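Local atomic coordinates of probable alginate O-acetylase AlgJ (Pseudomonas putida, PDB entry 4O8V), a protein that probably adds acetyl groups to the O-2 and O-3 positions of mannuronate residues in alginate, working with AlgI and AlgF at the inner membrane. Residues A[242-247]-A[253-258]. Residues are numbered along the deposited sequence; the frame is centred on the assembly and turned at random.
Sequences YAEDGH and MLKYLQ
With CG anti to its carbonyl carbon (chi1 -56°), Y242 meets Y256, whose CG lies anti to the backbone N, which brings CE1 of its ring over one face of the Y242 ring. The pair joins two consecutive parts of the SGNH hydrolase-like fold: the loop leaving outermost strand 239-241 of the parallel sheet, and helix 250-257. The rings cross obliquely, their planes at 39° and their centroids 4.8 Å apart, and Y256 CE1 sits above the Y242 ring near its rim, 3.6 Å from Y242 CE2. Both side chains also touch A213 of the neighbouring strand, while the Y256 ring meets F262. Further along the loop, E244, its side chain about 8 Å from that of S218, the probable nucleophile, reaches K255 of the helix, their extended chains crossing at about a right angle. In the modelled one of two K255 conformers, NZ donates to E244 OE2 (2.6 Å) in a salt bridge. Replacing Y242 by an alanine would probably take away the ring against which Y256 CE1 packs and the hydroxyl that shares a water with Y256. That water lies 3.2 Å from Y242 OH and 3.0 Å from Y256 OH, in the plane of the Y256 ring.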
ATOM      1  N   TYR A 242       1.295  -9.828  -7.361  1.00 28.76           N
ATOM      2  CA  TYR A 242       1.253 -10.862  -6.330  1.00 26.93           C
ATOM      3  C   TYR A 242       0.685 -10.341  -5.006  1.00 28.14           C
ATOM      4  O   TYR A 242       0.876 -10.962  -3.953  1.00 28.75           O
ATOM      5  CB  TYR A 242       2.653 -11.436  -6.114  1.00 25.99           C
ATOM      6  CG  TYR A 242       3.256 -11.976  -7.386  1.00 29.48           C
ATOM      7  CD1 TYR A 242       2.985 -13.276  -7.801  1.00 33.90           C
ATOM      8  CD2 TYR A 242       4.091 -11.195  -8.172  1.00 33.04           C
ATOM      9  CE1 TYR A 242       3.526 -13.780  -8.964  1.00 37.77           C
ATOM     10  CE2 TYR A 242       4.656 -11.705  -9.347  1.00 34.75           C
ATOM     11  CZ  TYR A 242       4.360 -12.990  -9.734  1.00 37.53           C
ATOM     12  OH  TYR A 242       4.899 -13.503 -10.890  1.00 45.43           O
ATOM     13  N   ALA A 243      -0.016  -9.209  -5.050  1.00 23.47           N
ATOM     14  CA  ALA A 243      -0.715  -8.719  -3.865  1.00 23.68           C
ATOM     15  C   ALA A 243      -1.896  -9.602  -3.465  1.00 24.66           C
ATOM     16  O   ALA A 243      -2.405 -10.388  -4.269  1.00 30.09           O
ATOM     17  CB  ALA A 243      -1.188  -7.257  -4.098  1.00 23.56           C
ATOM     18  N   GLU A 244      -2.316  -9.504  -2.206  1.00 25.20           N
ATOM     19  CA  GLU A 244      -3.408 -10.312  -1.686  1.00 28.48           C
ATOM     20  C   GLU A 244      -4.250  -9.443  -0.782  1.00 30.12           C
ATOM     21  O   GLU A 244      -3.746  -8.493  -0.165  1.00 29.81           O
ATOM     22  CB  GLU A 244      -2.905 -11.532  -0.889  1.00 36.20           C
ATOM     23  CG  GLU A 244      -2.266 -12.630  -1.715  1.00 41.36           C
ATOM     24  CD  GLU A 244      -1.726 -13.779  -0.856  1.00 49.21           C
ATOM     25  OE1 GLU A 244      -1.930 -13.783   0.384  1.00 47.77           O
ATOM     26  OE2 GLU A 244      -1.095 -14.684  -1.435  1.00 53.91           O
ATOM     27  N   ASP A 245      -5.525  -9.788  -0.691  1.00 33.01           N
ATOM     28  CA  ASP A 245      -6.467  -9.043   0.126  1.00 39.56           C
ATOM     29  C   ASP A 245      -6.595  -9.728   1.492  1.00 40.77           C
ATOM     30  O   ASP A 245      -6.801 -10.932   1.558  1.00 45.55           O
ATOM     31  CB  ASP A 245      -7.813  -8.954  -0.622  1.00 46.39           C
ATOM     32  CG  ASP A 245      -8.762  -7.927  -0.034  1.00 54.04           C
ATOM     33  OD1 ASP A 245      -8.815  -7.806   1.206  1.00 54.13           O
ATOM     34  OD2 ASP A 245      -9.465  -7.245  -0.817  1.00 58.22           O
ATOM     35  N   GLY A 246      -6.408  -8.976   2.577  1.00 39.95           N
ATOM     36  CA  GLY A 246      -6.780  -9.435   3.908  1.00 36.63           C
ATOM     37  C   GLY A 246      -5.745 -10.099   4.805  1.00 36.56           C
ATOM     38  O   GLY A 246      -6.104 -10.700   5.815  1.00 40.84           O
ATOM     39  N   HIS A 247      -4.463  -9.996   4.456  1.00 36.46           N
ATOM     40  CA  HIS A 247      -3.417 -10.635   5.247  1.00 42.91           C
ATOM     41  C   HIS A 247      -2.311  -9.653   5.612  1.00 38.08           C
ATOM     42  O   HIS A 247      -1.257 -10.047   6.094  1.00 38.78           O
ATOM     43  CB  HIS A 247      -2.817 -11.822   4.487  1.00 50.19           C
ATOM     44  CG  HIS A 247      -3.838 -12.819   4.037  1.00 59.84           C
ATOM     45  ND1 HIS A 247      -4.467 -13.684   4.908  1.00 63.77           N
ATOM     46  CD2 HIS A 247      -4.350 -13.079   2.811  1.00 61.64           C
ATOM     47  CE1 HIS A 247      -5.319 -14.436   4.236  1.00 66.01           C
ATOM     48  NE2 HIS A 247      -5.269 -14.089   2.963  1.00 64.44           N
HETATM   49  N   MSE A 253       4.368 -10.797   0.901  1.00 21.18           N
HETATM   50  CA  MSE A 253       5.769 -10.694   0.482  1.00 24.81           C
HETATM   51  C   MSE A 253       6.533 -11.966   0.824  1.00 27.43           C
HETATM   52  O   MSE A 253       7.316 -12.456   0.005  1.00 25.87           O
HETATM   53  CB  MSE A 253       6.468  -9.492   1.111  1.00 23.33           C
HETATM   54  CG  MSE A 253       7.956  -9.438   0.811  1.00 24.83           C
HETATM   55 SE   MSE A 253       8.383  -9.362  -1.124  1.00 37.95          SE
HETATM   56  CE  MSE A 253       7.993  -7.496  -1.301  1.00 18.53           C
ATOM     57  N   LEU A 254       6.307 -12.523   2.017  1.00 24.19           N
ATOM     58  CA  LEU A 254       7.013 -13.771   2.364  1.00 29.14           C
ATOM     59  C   LEU A 254       6.586 -14.923   1.439  1.00 30.61           C
ATOM     60  O   LEU A 254       7.421 -15.756   1.022  1.00 28.95           O
ATOM     61  CB  LEU A 254       6.786 -14.126   3.834  1.00 29.55           C
ATOM     62  CG  LEU A 254       7.137 -13.004   4.822  1.00 31.36           C
ATOM     63  CD1 LEU A 254       6.780 -13.416   6.254  1.00 30.53           C
ATOM     64  CD2 LEU A 254       8.613 -12.652   4.715  1.00 33.05           C
ATOM     65  N   LYS A 255       5.301 -14.968   1.106  0.52 27.94           N
ATOM     66  CA  LYS A 255       4.801 -15.955   0.156  0.52 29.89           C
ATOM     67  C   LYS A 255       5.500 -15.811  -1.188  0.52 30.28           C
ATOM     68  O   LYS A 255       5.944 -16.797  -1.783  0.52 30.91           O
ATOM     69  CB  LYS A 255       3.287 -15.820  -0.014  0.52 31.55           C
ATOM     70  CG  LYS A 255       2.680 -16.749  -1.049  0.52 33.22           C
ATOM     71  CD  LYS A 255       1.168 -16.793  -0.889  0.52 35.53           C
ATOM     72  CE  LYS A 255       0.480 -17.276  -2.148  0.52 36.96           C
ATOM     73  NZ  LYS A 255      -1.002 -17.235  -1.976  0.52 38.93           N
ATOM     74  N   TYR A 256       5.606 -14.573  -1.658  1.00 27.49           N
ATOM     75  CA  TYR A 256       6.283 -14.300  -2.928  1.00 29.10           C
ATOM     76  C   TYR A 256       7.740 -14.796  -2.940  1.00 30.38           C
ATOM     77  O   TYR A 256       8.189 -15.417  -3.909  1.00 31.05           O
ATOM     78  CB  TYR A 256       6.252 -12.794  -3.241  1.00 29.38           C
ATOM     79  CG  TYR A 256       6.972 -12.483  -4.531  1.00 29.42           C
ATOM     80  CD1 TYR A 256       6.514 -12.982  -5.735  1.00 29.73           C
ATOM     81  CD2 TYR A 256       8.118 -11.705  -4.535  1.00 28.97           C
ATOM     82  CE1 TYR A 256       7.178 -12.705  -6.915  1.00 31.46           C
ATOM     83  CE2 TYR A 256       8.792 -11.430  -5.700  1.00 28.61           C
ATOM     84  CZ  TYR A 256       8.323 -11.921  -6.879  1.00 29.69           C
ATOM     85  OH  TYR A 256       9.004 -11.624  -8.038  1.00 32.40           O
ATOM     86  N   LEU A 257       8.472 -14.528  -1.868  1.00 28.44           N
ATOM     87  CA  LEU A 257       9.874 -14.952  -1.803  1.00 30.63           C
ATOM     88  C   LEU A 257      10.023 -16.466  -1.856  1.00 31.90           C
ATOM     89  O   LEU A 257      11.045 -16.965  -2.302  1.00 34.50           O
ATOM     90  CB  LEU A 257      10.542 -14.435  -0.529  1.00 26.98           C
ATOM     91  CG  LEU A 257      10.648 -12.908  -0.425  1.00 31.34           C
ATOM     92  CD1 LEU A 257      11.202 -12.519   0.931  1.00 31.90           C
ATOM     93  CD2 LEU A 257      11.535 -12.374  -1.540  1.00 30.82           C
ATOM     94  N   GLN A 258       9.012 -17.194  -1.388  1.00 31.41           N
ATOM     95  CA  GLN A 258       9.062 -18.660  -1.408  1.00 36.42           C
ATOM     96  C   GLN A 258       8.507 -19.250  -2.705  1.00 36.62           C
ATOM     97  O   GLN A 258       8.527 -20.470  -2.893  1.00 39.25           O
ATOM     98  CB  GLN A 258       8.292 -19.227  -0.209  1.00 38.25           C
ATOM     99  CG  GLN A 258       8.884 -18.846   1.137  1.00 38.58           C
ATOM    100  CD  GLN A 258       8.289 -19.654   2.290  1.00 49.43           C
ATOM    101  OE1 GLN A 258       7.114 -20.037   2.262  1.00 51.95           O
ATOM    102  NE2 GLN A 258       9.101 -19.912   3.309  1.00 52.51           N
TER
HETATM  103  O   HOH W   1       7.876 -12.457 -10.694  1.00 51.84           O